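Local coordinates for toxin coregulated pilin (Vibrio cholerae, PDB 3HRV), which forms the major subunit of the toxin co-regulated pilus, a type IV pilus essential for bacterial aggregation and colonization of the host small intestine, at residues Q31-V36 with F101-G106; N49-A54 with T60-G65; T115-V120 with I127-G132. One frame throughout, in Å; residues are numbered along the deposited sequence.

Contact 1: Q31-V36 with F101-G106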
loop_
_atom_site.group_PDB
_atom_site.type_symbol
_atom_site.label_atom_id
_atom_site.label_comp_id
_atom_site.label_asym_id
_atom_site.label_seq_id
_atom_site.Cartn_x
_atom_site.Cartn_y
_atom_site.Cartn_z
ATOM N N GLN A 31 -11.596 0.382 -5.430
ATOM C CA GLN A 31 -12.695 -0.044 -4.576
ATOM C C GLN A 31 -12.203 -1.035 -3.527
ATOM O O GLN A 31 -12.563 -0.943 -2.353
ATOM C CB GLN A 31 -13.795 -0.695 -5.414
ATOM C CG GLN A 31 -14.442 0.230 -6.425
ATOM C CD GLN A 31 -15.370 -0.510 -7.367
ATOM O OE1 GLN A 31 -15.557 -1.720 -7.245
ATOM N NE2 GLN A 31 -15.955 0.214 -8.313
ATOM N N ASN A 32 -11.377 -1.984 -3.955
ATOM C CA ASN A 32 -10.852 -2.991 -3.046
ATOM C C ASN A 32 -9.958 -2.394 -1.968
ATOM O O ASN A 32 -10.095 -2.729 -0.793
ATOM C CB ASN A 32 -10.079 -4.057 -3.824
ATOM C CG ASN A 32 -10.984 -4.926 -4.675
ATOM O OD1 ASN A 32 -12.200 -4.732 -4.711
ATOM N ND2 ASN A 32 -10.393 -5.892 -5.363
ATOM N N LEU A 33 -9.046 -1.515 -2.367
ATOM C CA LEU A 33 -8.152 -0.882 -1.406
ATOM C C LEU A 33 -8.953 -0.112 -0.368
ATOM O O LEU A 33 -8.621 -0.124 0.816
ATOM C CB LEU A 33 -7.174 0.053 -2.119
ATOM C CG LEU A 33 -6.017 -0.659 -2.826
ATOM C CD1 LEU A 33 -5.337 0.293 -3.797
ATOM C CD2 LEU A 33 -5.024 -1.171 -1.787
ATOM N N ASN A 34 -10.017 0.550 -0.807
ATOM C CA ASN A 34 -10.851 1.312 0.114
ATOM C C ASN A 34 -11.543 0.384 1.107
ATOM O O ASN A 34 -11.503 0.610 2.317
ATOM C CB ASN A 34 -11.905 2.113 -0.653
ATOM C CG ASN A 34 -12.288 3.394 0.058
ATOM O OD1 ASN A 34 -11.615 3.817 0.998
ATOM N ND2 ASN A 34 -13.377 4.014 -0.382
ATOM N N SER A 35 -12.174 -0.664 0.588
ATOM C CA SER A 35 -12.884 -1.622 1.426
ATOM C C SER A 35 -11.965 -2.270 2.454
ATOM O O SER A 35 -12.321 -2.410 3.623
ATOM C CB SER A 35 -13.520 -2.709 0.556
ATOM O OG SER A 35 -14.513 -2.167 -0.297
ATOM N N VAL A 36 -10.774 -2.656 2.013
ATOM C CA VAL A 36 -9.816 -3.304 2.894
ATOM C C VAL A 36 -9.249 -2.369 3.965
ATOM O O VAL A 36 -9.187 -2.740 5.135
ATOM C CB VAL A 36 -8.657 -3.927 2.074
ATOM C CG1 VAL A 36 -7.565 -4.451 3.004
ATOM C CG2 VAL A 36 -9.197 -5.060 1.209
ATOM N N PHE A 101 -0.513 -0.320 9.271
ATOM C CA PHE A 101 -0.642 -1.443 8.353
ATOM C C PHE A 101 -0.500 -0.938 6.932
ATOM O O PHE A 101 -0.713 0.238 6.660
ATOM C CB PHE A 101 -2.003 -2.137 8.520
ATOM C CG PHE A 101 -3.166 -1.328 8.017
ATOM C CD1 PHE A 101 -3.625 -1.483 6.712
ATOM C CD2 PHE A 101 -3.786 -0.391 8.839
ATOM C CE1 PHE A 101 -4.683 -0.717 6.233
ATOM C CE2 PHE A 101 -4.847 0.383 8.371
ATOM C CZ PHE A 101 -5.296 0.220 7.065
ATOM N N ALA A 102 -0.131 -1.835 6.028
ATOM C CA ALA A 102 0.020 -1.468 4.629
ATOM C C ALA A 102 -0.560 -2.569 3.751
ATOM O O ALA A 102 -0.328 -3.756 3.987
ATOM C CB ALA A 102 1.492 -1.250 4.291
ATOM N N ILE A 103 -1.336 -2.165 2.756
ATOM C CA ILE A 103 -1.926 -3.110 1.823
ATOM C C ILE A 103 -0.983 -3.131 0.632
ATOM O O ILE A 103 -0.695 -2.088 0.035
ATOM C CB ILE A 103 -3.319 -2.651 1.370
ATOM C CG1 ILE A 103 -4.196 -2.397 2.596
ATOM C CG2 ILE A 103 -3.952 -3.717 0.476
ATOM C CD1 ILE A 103 -5.480 -1.678 2.290
ATOM N N THR A 104 -0.492 -4.314 0.290
ATOM C CA THR A 104 0.441 -4.430 -0.815
ATOM C C THR A 104 -0.202 -4.918 -2.106
ATOM O O THR A 104 -0.899 -5.931 -2.129
ATOM C CB THR A 104 1.621 -5.351 -0.444
ATOM O OG1 THR A 104 1.131 -6.641 -0.055
ATOM C CG2 THR A 104 2.411 -4.749 0.718
ATOM N N VAL A 105 0.043 -4.168 -3.175
ATOM C CA VAL A 105 -0.478 -4.481 -4.497
ATOM C C VAL A 105 0.734 -4.700 -5.389
ATOM O O VAL A 105 1.387 -3.738 -5.810
ATOM C CB VAL A 105 -1.317 -3.310 -5.055
ATOM C CG1 VAL A 105 -1.989 -3.719 -6.359
ATOM C CG2 VAL A 105 -2.363 -2.885 -4.026
ATOM N N GLY A 106 1.031 -5.967 -5.662
ATOM C CA GLY A 106 2.181 -6.301 -6.486
ATOM C C GLY A 106 1.858 -6.740 -7.901
ATOM O O GLY A 106 0.705 -6.698 -8.332
#

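Contact 2: N49-A54 with T60-G65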
loop_
_atom_site.group_PDB
_atom_site.type_symbol
_atom_site.label_atom_id
_atom_site.label_comp_id
_atom_site.label_asym_id
_atom_site.label_seq_id
_atom_site.Cartn_x
_atom_site.Cartn_y
_atom_site.Cartn_z
ATOM N N ASN A 49 -3.482 -1.688 18.235
ATOM C CA ASN A 49 -2.457 -2.433 17.511
ATOM C C ASN A 49 -3.025 -3.308 16.403
ATOM O O ASN A 49 -4.133 -3.835 16.516
ATOM C CB ASN A 49 -1.672 -3.318 18.392
ATOM C CG ASN A 49 -0.461 -2.584 18.926
ATOM O OD1 ASN A 49 0.645 -2.729 18.407
ATOM N ND2 ASN A 49 -0.664 -1.788 19.969
ATOM N N TYR A 50 -2.250 -3.457 15.334
ATOM C CA TYR A 50 -2.643 -4.278 14.197
ATOM C C TYR A 50 -1.993 -5.658 14.335
ATOM O O TYR A 50 -0.948 -5.791 14.971
ATOM C CB TYR A 50 -2.228 -3.588 12.891
ATOM C CG TYR A 50 -3.016 -2.323 12.625
ATOM C CD1 TYR A 50 -2.553 -1.077 13.051
ATOM C CD2 TYR A 50 -4.258 -2.381 11.999
ATOM C CE1 TYR A 50 -3.314 0.078 12.859
ATOM C CE2 TYR A 50 -5.026 -1.241 11.805
ATOM C CZ TYR A 50 -4.552 -0.013 12.234
ATOM O OH TYR A 50 -5.318 1.113 12.033
ATOM N N PRO A 51 -2.595 -6.698 13.730
ATOM C CA PRO A 51 -2.113 -8.086 13.797
ATOM C C PRO A 51 -0.676 -8.198 13.139
ATOM O O PRO A 51 -0.248 -7.841 12.047
ATOM C CB PRO A 51 -2.994 -8.817 12.784
ATOM C CG PRO A 51 -4.198 -7.984 12.696
ATOM C CD PRO A 51 -3.664 -6.582 12.728
ATOM N N ALA A 52 0.142 -8.951 13.990
ATOM C CA ALA A 52 1.501 -9.204 13.540
ATOM C C ALA A 52 1.524 -10.057 12.273
ATOM O O ALA A 52 0.787 -11.038 12.156
ATOM C CB ALA A 52 2.294 -9.887 14.648
ATOM N N THR A 53 2.369 -9.660 11.323
ATOM C CA THR A 53 2.534 -10.372 10.056
ATOM C C THR A 53 4.032 -10.462 9.775
ATOM O O THR A 53 4.638 -9.511 9.295
ATOM C CB THR A 53 1.857 -9.622 8.888
ATOM O OG1 THR A 53 2.364 -8.285 8.825
ATOM C CG2 THR A 53 0.344 -9.584 9.074
ATOM N N ALA A 54 4.618 -11.620 10.067
ATOM C CA ALA A 54 6.054 -11.827 9.889
ATOM C C ALA A 54 6.552 -11.905 8.451
ATOM O O ALA A 54 7.660 -11.461 8.148
ATOM C CB ALA A 54 6.483 -13.080 10.644
ATOM N N THR A 60 -0.871 -12.293 3.260
ATOM C CA THR A 60 -1.927 -12.747 2.369
ATOM C C THR A 60 -2.947 -13.551 3.168
ATOM O O THR A 60 -4.153 -13.436 2.945
ATOM C CB THR A 60 -1.351 -13.619 1.236
ATOM O OG1 THR A 60 -0.694 -14.754 1.810
ATOM C CG2 THR A 60 -0.354 -12.828 0.399
ATOM N N GLN A 61 -2.508 -14.213 4.323
ATOM C CA GLN A 61 -3.457 -14.882 5.204
ATOM C C GLN A 61 -4.362 -13.869 5.901
ATOM O O GLN A 61 -5.548 -14.122 6.102
ATOM C CB GLN A 61 -2.713 -15.712 6.247
ATOM C CG GLN A 61 -2.313 -17.095 5.764
ATOM C CD GLN A 61 -0.978 -17.530 6.327
ATOM O OE1 GLN A 61 -0.525 -17.016 7.349
ATOM N NE2 GLN A 61 -0.341 -18.482 5.662
ATOM N N LEU A 62 -3.804 -12.722 6.276
ATOM C CA LEU A 62 -4.599 -11.696 6.938
ATOM C C LEU A 62 -5.673 -11.190 5.979
ATOM O O LEU A 62 -6.832 -11.022 6.361
ATOM C CB LEU A 62 -3.699 -10.545 7.400
ATOM C CG LEU A 62 -4.374 -9.328 8.044
ATOM C CD1 LEU A 62 -5.305 -9.765 9.171
ATOM C CD2 LEU A 62 -3.292 -8.390 8.570
ATOM N N ALA A 63 -5.285 -10.956 4.729
ATOM C CA ALA A 63 -6.229 -10.496 3.723
ATOM C C ALA A 63 -7.343 -11.528 3.564
ATOM O O ALA A 63 -8.526 -11.183 3.569
ATOM C CB ALA A 63 -5.512 -10.279 2.391
ATOM N N ASN A 64 -6.972 -12.797 3.430
ATOM C CA ASN A 64 -7.979 -13.842 3.285
ATOM C C ASN A 64 -8.824 -13.975 4.547
ATOM O O ASN A 64 -9.983 -14.388 4.479
ATOM C CB ASN A 64 -7.323 -15.181 2.939
ATOM C CG ASN A 64 -6.770 -15.205 1.527
ATOM O OD1 ASN A 64 -7.376 -14.664 0.604
ATOM N ND2 ASN A 64 -5.622 -15.847 1.350
ATOM N N GLY A 65 -8.247 -13.617 5.691
ATOM C CA GLY A 65 -8.977 -13.690 6.945
ATOM C C GLY A 65 -10.099 -12.670 6.988
ATOM O O GLY A 65 -11.178 -12.942 7.523
#

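Contact 3: T115-V120 with I127-G132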
loop_
_atom_site.group_PDB
_atom_site.type_symbol
_atom_site.label_atom_id
_atom_site.label_comp_id
_atom_site.label_asym_id
_atom_site.label_seq_id
_atom_site.Cartn_x
_atom_site.Cartn_y
_atom_site.Cartn_z
ATOM N N THR A 115 -0.334 4.734 -12.627
ATOM C CA THR A 115 -1.766 4.971 -12.636
ATOM C C THR A 115 -2.427 4.662 -11.300
ATOM O O THR A 115 -3.255 5.434 -10.818
ATOM C CB THR A 115 -2.428 4.140 -13.742
ATOM O OG1 THR A 115 -1.877 4.524 -15.009
ATOM C CG2 THR A 115 -3.931 4.370 -13.759
ATOM N N LEU A 116 -2.059 3.537 -10.698
ATOM C CA LEU A 116 -2.647 3.154 -9.422
ATOM C C LEU A 116 -2.282 4.131 -8.309
ATOM O O LEU A 116 -3.144 4.583 -7.557
ATOM C CB LEU A 116 -2.202 1.742 -9.038
ATOM C CG LEU A 116 -2.815 1.217 -7.737
ATOM C CD1 LEU A 116 -4.325 1.110 -7.894
ATOM C CD2 LEU A 116 -2.220 -0.134 -7.401
ATOM N N VAL A 117 -1.001 4.457 -8.200
ATOM C CA VAL A 117 -0.557 5.382 -7.166
ATOM C C VAL A 117 -1.277 6.723 -7.249
ATOM O O VAL A 117 -1.707 7.267 -6.232
ATOM C CB VAL A 117 0.965 5.626 -7.258
ATOM C CG1 VAL A 117 1.375 6.761 -6.326
ATOM C CG2 VAL A 117 1.711 4.358 -6.887
ATOM N N THR A 118 -1.420 7.255 -8.458
ATOM C CA THR A 118 -2.068 8.551 -8.616
ATOM C C THR A 118 -3.591 8.504 -8.572
ATOM O O THR A 118 -4.240 9.540 -8.437
ATOM C CB THR A 118 -1.615 9.246 -9.922
ATOM O OG1 THR A 118 -1.950 8.428 -11.045
ATOM C CG2 THR A 118 -0.110 9.475 -9.908
ATOM N N SER A 119 -4.165 7.310 -8.672
ATOM C CA SER A 119 -5.617 7.188 -8.638
ATOM C C SER A 119 -6.164 6.890 -7.243
ATOM O O SER A 119 -7.309 7.227 -6.942
ATOM C CB SER A 119 -6.083 6.105 -9.617
ATOM O OG SER A 119 -7.387 5.657 -9.302
ATOM N N VAL A 120 -5.357 6.271 -6.387
ATOM C CA VAL A 120 -5.818 5.938 -5.039
ATOM C C VAL A 120 -4.936 6.518 -3.937
ATOM O O VAL A 120 -5.264 6.423 -2.754
ATOM C CB VAL A 120 -5.896 4.404 -4.838
ATOM C CG1 VAL A 120 -6.748 3.778 -5.932
ATOM C CG2 VAL A 120 -4.504 3.799 -4.836
ATOM N N ILE A 127 2.774 5.781 1.365
ATOM C CA ILE A 127 2.933 5.076 0.094
ATOM C C ILE A 127 4.395 4.695 -0.090
ATOM O O ILE A 127 5.280 5.546 -0.011
ATOM C CB ILE A 127 2.509 5.944 -1.104
ATOM C CG1 ILE A 127 1.053 6.387 -0.942
ATOM C CG2 ILE A 127 2.676 5.149 -2.398
ATOM C CD1 ILE A 127 0.560 7.299 -2.051
ATOM N N ASN A 128 4.641 3.413 -0.336
ATOM C CA ASN A 128 5.997 2.904 -0.522
ATOM C C ASN A 128 6.025 2.076 -1.806
ATOM O O ASN A 128 5.345 1.054 -1.904
ATOM C CB ASN A 128 6.390 2.031 0.676
ATOM C CG ASN A 128 7.860 1.651 0.672
ATOM O OD1 ASN A 128 8.483 1.547 -0.382
ATOM N ND2 ASN A 128 8.415 1.419 1.857
ATOM N N VAL A 129 6.808 2.526 -2.785
ATOM C CA VAL A 129 6.921 1.836 -4.071
ATOM C C VAL A 129 8.201 1.014 -4.104
ATOM O O VAL A 129 9.295 1.555 -3.959
ATOM C CB VAL A 129 6.943 2.842 -5.240
ATOM C CG1 VAL A 129 7.054 2.100 -6.566
ATOM C CG2 VAL A 129 5.681 3.696 -5.209
ATOM N N LYS A 130 8.063 -0.288 -4.316
ATOM C CA LYS A 130 9.214 -1.180 -4.319
ATOM C C LYS A 130 9.306 -2.048 -5.566
ATOM O O LYS A 130 8.298 -2.346 -6.200
ATOM C CB LYS A 130 9.132 -2.077 -3.080
ATOM C CG LYS A 130 10.277 -3.051 -2.896
ATOM C CD LYS A 130 10.029 -3.942 -1.688
ATOM C CE LYS A 130 11.189 -4.888 -1.452
ATOM N NZ LYS A 130 12.449 -4.142 -1.184
ATOM N N GLU A 131 10.531 -2.444 -5.902
ATOM C CA GLU A 131 10.765 -3.382 -6.993
ATOM C C GLU A 131 10.801 -4.818 -6.482
ATOM O O GLU A 131 11.769 -5.236 -5.847
ATOM C CB GLU A 131 12.080 -3.051 -7.703
ATOM C CG GLU A 131 11.996 -1.858 -8.642
ATOM C CD GLU A 131 13.327 -1.156 -8.814
ATOM O OE1 GLU A 131 13.794 -1.035 -9.967
ATOM O OE2 GLU A 131 13.910 -0.726 -7.796
ATOM N N GLY A 132 9.676 -5.496 -6.787
ATOM C CA GLY A 132 9.549 -6.816 -6.205
ATOM C C GLY A 132 8.629 -6.715 -5.005
ATOM O O GLY A 132 8.227 -5.616 -4.615
#

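Contact 1: Q31-V36 with F101-G106
Leu-33 and Val-36 of helix 24-44 pack on Ile-103 and Val-105 of strand 100-108 in a buried helix-on-sheet contact between apolar side chains near the centre of the domain. The helix runs nearly antiparallel to the strand, with 158° between the two short axes and 10.0 Å at their closest approach. No hydrogen bond crosses.

Ile-103 uses both of its branches. Its CG2 methyl meets CD2 of Leu-33 at 3.6 Å, the two side chains sliding past each other in opposite directions. Its other branch ends in CD1, which lies 3.5 Å from CG1 of Val-36. CG1 of Ile-103 is anti to its own carbonyl carbon (chi1 -54°), and this sends the longer arm to Val-36 while CG2 stays with the leucine. CD2 of Leu-33 also touches CG2 of Val-105 at 3.9 Å. This one leucine methyl therefore bridges two strand residues that face the helix.

Thr-104 points away from the helix, and its OG1 makes a weak hydrogen bond to Gly-87 O. Elsewhere on the helix, Asn-32 ND2 is hydrogen-bonded to Lys-78 O. The strand pairs with 87-93 and 185-191. A long N-terminal helix laid by its apolar face on an antiparallel sheet is the hallmark of the type IV pilin globular domain.

Contact 2: N49-A54 with T60-G65
Pro-51 and Thr-53 lie in an extended loop that runs past one side of helix 56-68, and the nearest CA atoms across the contact, those of Thr-53 and Leu-62, are 7.9 Å apart. Both segments stay close in sequence, and no hydrogen bond joins them.

Within 60-65, Leu-62 is the residue that reaches 49-54. Its two methyls divide the work. CD1 meets CG of the Pro-51 ring at 4.1 Å, and CD2 meets the CG2 methyl of Thr-53 at 3.9 Å. The leucine crosses each partner at about a right angle. With CG anti to the backbone N (chi1 176°), the side chain extends from the helix and sets its forked end against the loop.

Thr-53 shows two different ends. CG2 faces the leucine, while OG1 sits between the backbone N and the carbonyl carbon (chi1 55°). Ser-90 holds both loop residues from the strand side, its N hydrogen-bonded to OG1 of Thr-53 and its OG to the carbonyl O of Pro-51.

The contact is small, 114 Å² over both sides, and only partly shielded from solvent. Leu-62 also touches Met-40 of helix 24-44 and Ile-88 of strand 87-93, while Pro-51 packs on Tyr-44. Helix 56-68 and the loop before it thus lie against the end of helix 24-44 and strand 87-93, the outermost strand on this side of the sheet.

Contact 3: T115-V120 with I127-G132
Val-117 of helix 110-120 packs on Ile-127 and Val-129 of strand 126-131, and it carries the helix side of this contact. The bond from CA to CB is directed toward the strand, and CB then splits into two methyls. With CG1 anti to the backbone N (chi1 171°), that methyl is turned to Ile-127, leaving CG2 to Val-129. Ile-127 offers two methyls to CG1 of Val-117, CD1 at the end of an extended arm (chi2 178°) and CG2, both at 4.4 Å. CG2 of Val-117 faces CG2 of Val-129, also at 4.4 Å. CB itself lies behind these two methyls and leaves the contact to them.

Ile-127 and Val-129 are two apart in the strand and both turn their side chains to the helix. These are loose apolar contacts, and no hydrogen bond crosses. The nearest CA atoms, of Val-117 and Ile-127, are 8.1 Å apart.

The helix is near its end here. Leu-116 O accepts from both Val-120 N at 3.0 Å and Ser-119 N at 3.1 Å.

Val-117 also packs on Leu-167, which extends the apolar surroundings of its methyls. Leu-116 and Val-120 pack on Phe-189 of strand 185-191 and on helix 24-44. Helix 110-120 therefore lies beside helix 24-44 over the sheet, where strand 126-131 pairs with 185-191 and 155-158.

How the contacts relate
Helix 24-44 is the first helix of the chain, and its segment 31-36 opens contact 1. Contact 2 joins the loop after that helix to helix 56-68, a short closure with five residues between its segments. It lies within the larger loop that contact 1 completes when strand 100-108 returns, joining helix 24-44 to the sheet. Contact 3 follows in series and joins helix 110-120 to strand 126-131. Contacts 1 and 2 meet where the Phe-101 and Tyr-50 rings touch. Contacts 1 and 3 meet through Leu-33, Val-105, Leu-116 and Val-120. Contacts 2 and 3 do not touch, their centres about 21 Å apart. Contact 1 lies between them.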